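Local coordinates for protein alkyl hydroperoxide reductase/ Thiol specific antioxidant/ Mal allergen (Burkholderia ambifaria, PDB 5ENU) that probably reduces hydrogen peroxide and organic hydroperoxides to water and alcohols, as a thiol-dependent antioxidant enzyme of the peroxiredoxin family, at residues 9-14 against 136-141; 45-50 against 82-87; 76-81 against 123-128. One frame throughout, in Å; residues are numbered along the deposited sequence.

Contact 1 of 3, residues 9-14 against 136-141; sequences MSVEVD and GVLRQA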
loop_
_atom_site.group_PDB
_atom_site.type_symbol
_atom_site.label_atom_id
_atom_site.label_comp_id
_atom_site.label_asym_id
_atom_site.label_seq_id
_atom_site.Cartn_x
_atom_site.Cartn_y
_atom_site.Cartn_z
ATOM N N MET A 9 1.505 16.221 9.288
ATOM C CA MET A 9 0.623 16.417 8.142
ATOM C C MET A 9 0.200 15.052 7.609
ATOM O O MET A 9 1.050 14.252 7.208
ATOM C CB MET A 9 1.341 17.218 7.053
ATOM N N SER A 10 -1.101 14.783 7.616
ATOM C CA SER A 10 -1.642 13.525 7.117
ATOM C C SER A 10 -2.029 13.677 5.646
ATOM O O SER A 10 -2.223 14.786 5.147
ATOM C CB SER A 10 -2.870 13.133 7.935
ATOM O OG SER A 10 -3.252 11.799 7.676
ATOM N N VAL A 11 -2.139 12.548 4.942
ATOM C CA VAL A 11 -2.411 12.631 3.507
ATOM C C VAL A 11 -3.846 13.067 3.249
ATOM O O VAL A 11 -4.774 12.713 3.994
ATOM C CB VAL A 11 -2.102 11.302 2.789
ATOM C CG1 VAL A 11 -0.667 10.842 3.087
ATOM C CG2 VAL A 11 -3.141 10.212 3.129
ATOM N N GLU A 12 -4.035 13.841 2.179
ATOM C CA GLU A 12 -5.348 14.264 1.705
ATOM C C GLU A 12 -5.369 14.264 0.183
ATOM O O GLU A 12 -4.387 14.649 -0.463
ATOM C CB GLU A 12 -5.689 15.692 2.161
ATOM C CG GLU A 12 -5.875 15.852 3.666
ATOM C CD GLU A 12 -7.047 15.051 4.228
ATOM O OE1 GLU A 12 -8.004 14.741 3.482
ATOM O OE2 GLU A 12 -7.011 14.734 5.435
ATOM N N VAL A 13 -6.502 13.840 -0.386
ATOM C CA VAL A 13 -6.673 13.907 -1.832
ATOM C C VAL A 13 -6.495 15.343 -2.300
ATOM O O VAL A 13 -6.965 16.289 -1.659
ATOM C CB VAL A 13 -8.040 13.326 -2.227
ATOM C CG1 VAL A 13 -8.314 13.520 -3.713
ATOM C CG2 VAL A 13 -8.092 11.841 -1.891
ATOM N N ASP A 14 -5.807 15.510 -3.431
ATOM C CA ASP A 14 -5.485 16.774 -4.101
ATOM C C ASP A 14 -4.252 17.450 -3.503
ATOM O O ASP A 14 -3.892 18.554 -3.951
ATOM C CB ASP A 14 -6.636 17.799 -4.132
ATOM C CG ASP A 14 -7.836 17.353 -4.960
ATOM O OD1 ASP A 14 -7.717 16.385 -5.741
ATOM O OD2 ASP A 14 -8.906 18.008 -4.834
ATOM N N GLY A 136 3.675 13.200 -7.283
ATOM C CA GLY A 136 3.662 13.022 -5.842
ATOM C C GLY A 136 2.390 13.469 -5.151
ATOM O O GLY A 136 2.376 13.557 -3.913
ATOM N N VAL A 137 1.311 13.695 -5.895
ATOM C CA VAL A 137 0.048 14.156 -5.326
ATOM C C VAL A 137 -0.903 12.977 -5.152
ATOM O O VAL A 137 -0.975 12.083 -6.016
ATOM C CB VAL A 137 -0.551 15.251 -6.227
ATOM C CG1 VAL A 137 -1.995 15.569 -5.849
ATOM C CG2 VAL A 137 0.319 16.489 -6.160
ATOM N N LEU A 138 -1.612 12.946 -4.020
ATOM C CA LEU A 138 -2.608 11.899 -3.798
ATOM C C LEU A 138 -3.831 12.176 -4.662
ATOM O O LEU A 138 -4.483 13.215 -4.506
ATOM C CB LEU A 138 -3.000 11.831 -2.326
ATOM C CG LEU A 138 -4.046 10.754 -2.007
ATOM C CD1 LEU A 138 -3.552 9.362 -2.403
ATOM C CD2 LEU A 138 -4.482 10.764 -0.519
ATOM N N ARG A 139 -4.146 11.250 -5.568
ATOM C CA ARG A 139 -5.230 11.448 -6.525
ATOM C C ARG A 139 -6.499 10.722 -6.120
ATOM O O ARG A 139 -7.599 11.191 -6.436
ATOM C CB ARG A 139 -4.810 10.976 -7.927
ATOM C CG ARG A 139 -3.584 11.708 -8.482
ATOM C CD ARG A 139 -3.834 13.187 -8.695
ATOM N NE ARG A 139 -4.868 13.385 -9.697
ATOM C CZ ARG A 139 -4.639 13.503 -11.003
ATOM N NH1 ARG A 139 -3.389 13.465 -11.486
ATOM N NH2 ARG A 139 -5.661 13.649 -11.841
ATOM N N GLN A 140 -6.376 9.589 -5.435
ATOM C CA GLN A 140 -7.558 8.844 -5.047
ATOM C C GLN A 140 -7.212 7.960 -3.855
ATOM O O GLN A 140 -6.092 7.430 -3.762
ATOM C CB GLN A 140 -8.068 8.011 -6.224
ATOM C CG GLN A 140 -9.363 7.294 -5.933
ATOM C CD GLN A 140 -10.077 6.837 -7.194
ATOM O OE1 GLN A 140 -9.587 7.023 -8.330
ATOM N NE2 GLN A 140 -11.237 6.211 -7.007
ATOM N N ALA A 141 -8.176 7.808 -2.950
ATOM C CA ALA A 141 -8.074 6.918 -1.808
ATOM C C ALA A 141 -9.256 5.967 -1.827
ATOM O O ALA A 141 -10.370 6.347 -2.209
ATOM C CB ALA A 141 -8.101 7.703 -0.491
#
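Leu138 lays its CD2 methyl over one face of the flat peptide group that joins Glu12 to Val13, 3.7 Å from Glu12 C. Leu138 CB meets the oxygen of the same group, 3.7 Å from Glu12 O. The next peptide group gives the polar link. Asp14 N donates to Leu138 O at 2.9 Å, nearly along the C=O axis. Beside it the CA-H of Val13 makes a weaker contact with the same oxygen, with Val13 CA 3.5 Å from Leu138 O.

Two valines flank the leucine, each crossing it at about a right angle. Val11 CG2 touches Leu138 CD2 at 3.9 Å. Val13 divides its branches: with CG1 anti to N (chi1 174°) that methyl lies 3.7 Å from Arg139 O, while CG2 meets Leu138 CD2.

Arg139 and Gln140, whose backbone Val13 touches, form a classic beta bulge opposite Leu131 of strand 120-132. Leu138 also bonds through its backbone to Arg15. The N-terminal loop is thus joined to strand 138-143. The Arg139 guanidinium group does not pair with Asp14 but forms a salt bridge with Asp133. The attachment therefore rests on aliphatic packing and a backbone bond, and no ion pair links the two segments.

Contact 2 of 3, residues 45-50 against 82-87; sequences PKDNTP and RSHDNF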
loop_
_atom_site.group_PDB
_atom_site.type_symbol
_atom_site.label_atom_id
_atom_site.label_comp_id
_atom_site.label_asym_id
_atom_site.label_seq_id
_atom_site.Cartn_x
_atom_site.Cartn_y
_atom_site.Cartn_z
ATOM N N PRO A 45 -3.951 -5.838 5.857
ATOM C CA PRO A 45 -3.784 -6.118 7.300
ATOM C C PRO A 45 -2.620 -7.038 7.661
ATOM O O PRO A 45 -1.893 -6.729 8.618
ATOM C CB PRO A 45 -5.139 -6.715 7.710
ATOM C CG PRO A 45 -6.121 -6.262 6.694
ATOM C CD PRO A 45 -5.358 -5.930 5.421
ATOM N N LYS A 46 -2.408 -8.156 6.956
ATOM C CA LYS A 46 -1.473 -9.152 7.491
ATOM C C LYS A 46 -1.000 -10.133 6.426
ATOM O O LYS A 46 -1.823 -10.742 5.728
ATOM C CB LYS A 46 -2.123 -9.966 8.626
ATOM N N ASP A 47 0.316 -10.325 6.342
ATOM C CA ASP A 47 0.865 -11.383 5.500
ATOM C C ASP A 47 0.197 -12.715 5.832
ATOM O O ASP A 47 -0.076 -13.024 6.996
ATOM C CB ASP A 47 2.371 -11.550 5.763
ATOM C CG ASP A 47 3.226 -10.411 5.224
ATOM O OD1 ASP A 47 2.697 -9.501 4.551
ATOM O OD2 ASP A 47 4.462 -10.422 5.473
ATOM N N ASN A 48 -0.077 -13.503 4.791
ATOM C CA ASN A 48 -0.491 -14.905 4.863
ATOM C C ASN A 48 -1.956 -15.112 5.209
ATOM O O ASN A 48 -2.358 -16.263 5.426
ATOM C CB ASN A 48 0.411 -15.776 5.743
ATOM C CG ASN A 48 1.835 -15.738 5.283
ATOM O OD1 ASN A 48 2.126 -16.132 4.156
ATOM N ND2 ASN A 48 2.723 -15.191 6.112
ATOM N N THR A 49 -2.759 -14.069 5.254
ATOM C CA THR A 49 -4.179 -14.285 5.478
ATOM C C THR A 49 -4.888 -14.409 4.135
ATOM O O THR A 49 -4.343 -14.004 3.095
ATOM C CB THR A 49 -4.763 -13.117 6.282
ATOM O OG1 THR A 49 -4.570 -11.903 5.563
ATOM C CG2 THR A 49 -4.084 -12.994 7.637
ATOM N N PRO A 50 -6.112 -14.958 4.116
ATOM C CA PRO A 50 -6.785 -15.199 2.819
ATOM C C PRO A 50 -6.990 -13.950 1.979
ATOM O O PRO A 50 -6.660 -13.957 0.781
ATOM C CB PRO A 50 -8.108 -15.873 3.231
ATOM C CG PRO A 50 -7.802 -16.526 4.544
ATOM C CD PRO A 50 -6.838 -15.598 5.234
ATOM N N ARG A 82 11.356 -10.315 7.284
ATOM C CA ARG A 82 11.420 -11.766 7.110
ATOM C C ARG A 82 10.075 -12.317 6.633
ATOM O O ARG A 82 10.005 -13.125 5.691
ATOM C CB ARG A 82 11.824 -12.435 8.429
ATOM C CG ARG A 82 11.767 -13.979 8.410
ATOM C CD ARG A 82 12.213 -14.560 9.755
ATOM N NE ARG A 82 11.189 -14.404 10.793
ATOM C CZ ARG A 82 11.409 -14.583 12.101
ATOM N NH1 ARG A 82 12.628 -14.901 12.536
ATOM N NH2 ARG A 82 10.419 -14.432 12.981
ATOM N N SER A 83 8.989 -11.896 7.281
ATOM C CA SER A 83 7.675 -12.338 6.848
ATOM C C SER A 83 7.422 -11.907 5.412
ATOM O O SER A 83 6.920 -12.693 4.597
ATOM C CB SER A 83 6.619 -11.733 7.770
ATOM O OG SER A 83 5.305 -12.095 7.381
ATOM N N HIS A 84 7.756 -10.655 5.085
ATOM C CA HIS A 84 7.545 -10.160 3.729
ATOM C C HIS A 84 8.349 -10.959 2.707
ATOM O O HIS A 84 7.845 -11.256 1.615
ATOM C CB HIS A 84 7.944 -8.693 3.638
ATOM C CG HIS A 84 6.914 -7.733 4.131
ATOM N ND1 HIS A 84 5.689 -8.120 4.632
ATOM C CD2 HIS A 84 6.920 -6.382 4.145
ATOM C CE1 HIS A 84 4.980 -7.042 4.925
ATOM N NE2 HIS A 84 5.716 -5.974 4.658
ATOM N N ASP A 85 9.610 -11.289 3.017
ATOM C CA ASP A 85 10.393 -12.081 2.072
ATOM C C ASP A 85 9.713 -13.417 1.793
ATOM O O ASP A 85 9.659 -13.872 0.643
ATOM C CB ASP A 85 11.797 -12.336 2.630
ATOM C CG ASP A 85 12.715 -11.129 2.533
ATOM O OD1 ASP A 85 12.444 -10.200 1.744
ATOM O OD2 ASP A 85 13.729 -11.120 3.266
ATOM N N ASN A 86 9.211 -14.066 2.846
ATOM C CA ASN A 86 8.530 -15.347 2.694
ATOM C C ASN A 86 7.245 -15.191 1.895
ATOM O O ASN A 86 6.962 -15.990 0.995
ATOM C CB ASN A 86 8.253 -15.940 4.076
ATOM C CG ASN A 86 9.472 -16.623 4.657
ATOM O OD1 ASN A 86 10.082 -17.465 4.002
ATOM N ND2 ASN A 86 9.843 -16.258 5.884
ATOM N N PHE A 87 6.452 -14.166 2.220
ATOM C CA PHE A 87 5.160 -13.968 1.573
ATOM C C PHE A 87 5.347 -13.608 0.103
ATOM O O PHE A 87 4.655 -14.146 -0.771
ATOM C CB PHE A 87 4.428 -12.857 2.338
ATOM C CG PHE A 87 2.995 -12.610 1.915
ATOM C CD1 PHE A 87 2.062 -13.632 1.900
ATOM C CD2 PHE A 87 2.557 -11.321 1.643
ATOM C CE1 PHE A 87 0.740 -13.383 1.553
ATOM C CE2 PHE A 87 1.259 -11.077 1.306
ATOM C CZ PHE A 87 0.347 -12.099 1.260
HETATM O O HOH W 1 5.478 -14.925 5.630
HETATM O O HOH W 2 3.746 -14.275 8.318
#
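Ser83 OG donates a hydrogen bond to Asp47 OD2 at 2.7 Å, using the anti lone pair of that oxygen. Two waters add to this end. One links Asn48 ND2 to Ser83 O. The other is held by Ser83 OG and, weakly, by Asn48 ND2.

His84 comes next. Its CA-CB bond points away from the loop, but chi1 of -81° brings the ring back to it. His84 ND1 donates to the syn lone pair of Asp47 OD2 at 2.7 Å, and that oxygen lies only 7° out of the imidazole plane. OD2 is thus gripped by two donors. His84 NE2 bonds to Ile98 O, which fixes the ring from its other nitrogen. Asp47 OD1 is bound by Tyr44 OH.

One turn on, Phe87 turns a face to the loop. Asp47 CA sits above its centre, 4.1 Å from the centroid, in a CH-pi contact. Asn48 N lies over the same ring, 3.3 Å from Phe87 CE1. The Asn48 amide is steep to the ring, and its OD1 bonds to Lys90.

The loop makes a type II turn from Lys46 to Thr49, and Thr49 is the N-cap of helix 50-68. Pro45, Thr49 and Cys52 fit the PXXXTXXC active-site motif of peroxiredoxins.

Contact 3 of 3, residues 76-81 against 123-128; sequences VSRDSL and RGIERS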
loop_
_atom_site.group_PDB
_atom_site.type_symbol
_atom_site.label_atom_id
_atom_site.label_comp_id
_atom_site.label_asym_id
_atom_site.label_seq_id
_atom_site.Cartn_x
_atom_site.Cartn_y
_atom_site.Cartn_z
ATOM N N VAL A 76 1.970 -2.622 1.619
ATOM C CA VAL A 76 2.421 -2.213 2.953
ATOM C C VAL A 76 1.641 -2.990 4.003
ATOM O O VAL A 76 0.406 -2.978 3.994
ATOM C CB VAL A 76 2.204 -0.708 3.215
ATOM C CG1 VAL A 76 2.876 -0.319 4.536
ATOM C CG2 VAL A 76 2.728 0.132 2.051
ATOM N N SER A 77 2.356 -3.631 4.930
ATOM C CA SER A 77 1.770 -4.072 6.186
ATOM C C SER A 77 2.811 -3.861 7.274
ATOM O O SER A 77 3.959 -3.490 6.993
ATOM C CB SER A 77 1.309 -5.533 6.159
ATOM O OG SER A 77 2.413 -6.410 6.356
ATOM N N ARG A 78 2.424 -4.130 8.521
ATOM C CA ARG A 78 3.360 -3.965 9.634
ATOM C C ARG A 78 4.207 -5.212 9.888
ATOM O O ARG A 78 5.032 -5.201 10.815
ATOM C CB ARG A 78 2.607 -3.535 10.906
ATOM C CG ARG A 78 1.823 -2.225 10.736
ATOM C CD ARG A 78 0.836 -1.988 11.870
ATOM N NE ARG A 78 -0.196 -3.028 11.926
ATOM C CZ ARG A 78 -1.026 -3.185 12.946
ATOM N NH1 ARG A 78 -0.970 -2.354 13.984
ATOM N NH2 ARG A 78 -1.932 -4.148 12.905
ATOM N N ASP A 79 4.033 -6.271 9.094
ATOM C CA ASP A 79 4.823 -7.491 9.258
ATOM C C ASP A 79 6.311 -7.213 9.056
ATOM O O ASP A 79 6.706 -6.246 8.400
ATOM C CB ASP A 79 4.354 -8.573 8.271
ATOM C CG ASP A 79 2.940 -9.018 8.547
ATOM O OD1 ASP A 79 2.757 -9.743 9.547
ATOM O OD2 ASP A 79 2.013 -8.602 7.821
ATOM N N SER A 80 7.138 -8.101 9.614
ATOM C CA SER A 80 8.590 -8.024 9.501
ATOM C C SER A 80 9.064 -8.198 8.050
ATOM O O SER A 80 8.365 -8.739 7.181
ATOM C CB SER A 80 9.236 -9.122 10.348
ATOM O OG SER A 80 8.958 -10.384 9.790
ATOM N N LEU A 81 10.301 -7.756 7.800
ATOM C CA LEU A 81 10.932 -8.031 6.508
ATOM C C LEU A 81 11.042 -9.528 6.250
ATOM O O LEU A 81 10.843 -9.978 5.114
ATOM C CB LEU A 81 12.319 -7.382 6.455
ATOM C CG LEU A 81 12.279 -5.862 6.256
ATOM C CD1 LEU A 81 13.699 -5.287 6.425
ATOM C CD2 LEU A 81 11.701 -5.503 4.878
ATOM N N ARG A 123 -5.105 -3.410 17.810
ATOM C CA ARG A 123 -4.641 -2.378 16.884
ATOM C C ARG A 123 -4.475 -2.988 15.491
ATOM O O ARG A 123 -3.536 -3.753 15.248
ATOM C CB ARG A 123 -3.325 -1.788 17.391
ATOM C CG ARG A 123 -2.919 -0.511 16.668
ATOM C CD ARG A 123 -1.574 -0.006 17.184
ATOM N NE ARG A 123 -1.340 1.375 16.782
ATOM C CZ ARG A 123 -1.860 2.421 17.412
ATOM N NH1 ARG A 123 -1.625 3.652 16.972
ATOM N NH2 ARG A 123 -2.621 2.237 18.498
ATOM N N GLY A 124 -5.394 -2.659 14.574
ATOM C CA GLY A 124 -5.388 -3.204 13.231
ATOM C C GLY A 124 -5.173 -2.160 12.140
ATOM O O GLY A 124 -5.149 -0.951 12.391
ATOM N N ILE A 125 -4.967 -2.661 10.920
ATOM C CA ILE A 125 -4.920 -1.869 9.686
ATOM C C ILE A 125 -6.261 -2.041 8.986
ATOM O O ILE A 125 -6.737 -3.171 8.821
ATOM C CB ILE A 125 -3.805 -2.382 8.745
ATOM C CG1 ILE A 125 -2.419 -1.952 9.214
ATOM C CG2 ILE A 125 -4.053 -1.948 7.264
ATOM C CD1 ILE A 125 -1.325 -2.425 8.284
ATOM N N GLU A 126 -6.847 -0.936 8.542
ATOM C CA GLU A 126 -7.994 -0.954 7.649
ATOM C C GLU A 126 -7.475 -1.085 6.217
ATOM O O GLU A 126 -6.715 -0.230 5.759
ATOM C CB GLU A 126 -8.720 0.382 7.826
ATOM C CG GLU A 126 -9.969 0.524 7.000
ATOM C CD GLU A 126 -10.822 1.708 7.417
ATOM O OE1 GLU A 126 -10.360 2.862 7.313
ATOM O OE2 GLU A 126 -11.958 1.473 7.868
ATOM N N ARG A 127 -7.848 -2.168 5.519
ATOM C CA ARG A 127 -7.405 -2.374 4.136
ATOM C C ARG A 127 -7.756 -1.156 3.284
ATOM O O ARG A 127 -8.929 -0.801 3.155
ATOM C CB ARG A 127 -8.074 -3.621 3.535
ATOM C CG ARG A 127 -7.462 -4.065 2.203
ATOM C CD ARG A 127 -8.242 -5.229 1.558
ATOM N NE ARG A 127 -8.444 -6.341 2.480
ATOM C CZ ARG A 127 -7.513 -7.253 2.770
ATOM N NH1 ARG A 127 -7.767 -8.194 3.671
ATOM N NH2 ARG A 127 -6.320 -7.236 2.168
ATOM N N SER A 128 -6.735 -0.514 2.716
ATOM C CA SER A 128 -6.894 0.776 2.059
ATOM C C SER A 128 -5.833 0.891 0.976
ATOM O O SER A 128 -4.722 0.365 1.125
ATOM C CB SER A 128 -6.706 1.946 3.040
ATOM O OG SER A 128 -7.563 1.826 4.155
#
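Arg78 grips one backbone oxygen with both terminal nitrogens of its guanidinium group, end-on. Arg78 NH2 donates to Arg123 O at 2.9 Å. Arg78 NH1 reaches Arg123 O at 3.2 Å, in a more bent bond (N-H...O 137°). The oxygen lies at the edge of the guanidinium group, close to its plane. Relative to the carbonyl, both nitrogens approach from the same face: NH2 is tilted 26° out of its plane, and NH1 stands well above it.

The arginine chain runs past Ile125 in the opposite direction. Arg78 NE is 3.7 Å from Ile125 CG1, and Ile125 CD1 continues to Ser77 CA at 4.1 Å. The bend at chi3 (-63°) turns the guanidinium group toward the backbone at Arg123. The aliphatic part of Arg123 crosses it, with Arg123 CG 3.8 Å from Arg78 NH1.

Arg78 follows strand 71-77 in a beta-alpha connection of the thioredoxin-like fold. Arg123 belongs to strand 120-132, which forms a hairpin with strand 112-117. Glu103 positions both arginines: OE2 forms a salt bridge with Arg78 NH1, and OE1 one with Arg123 NE. This carboxylate probably offsets their like charges.

Farther back, Ser77 OG donates to Asp79 OD2 at 2.7 Å. Ser80 is the N-cap of helix 81-91 and bonds to Ser83 N. Beyond Ile125, Arg127 pairs with Glu55 and touches Pro45.

Overall arrangement
Contacts 2 and 3 are neighbours, with centres about 10 Å apart, and their segments alternate along the chain. They touch directly: Asp47 N lies 2.8 Å from Asp79 OD2, a probable hydrogen bond, and Ser77 OG packs against His84 CE1. Strand 71-77 and helix 81-91 follow each other in the chain, joined by the short loop 78-80. Contact 3 uses the strand end and the loop after it, contact 2 the first turns of the helix. Both lie close to the probable active site around Cys52, and Arg127 resembles the active-site arginine of related peroxiredoxins. Contact 1 is remote. Its centre is about 19 Å from that of contact 3 and 26 Å from that of contact 2. It shares the main sheet with contact 3, through adjacent strands 120-132 and 138-143.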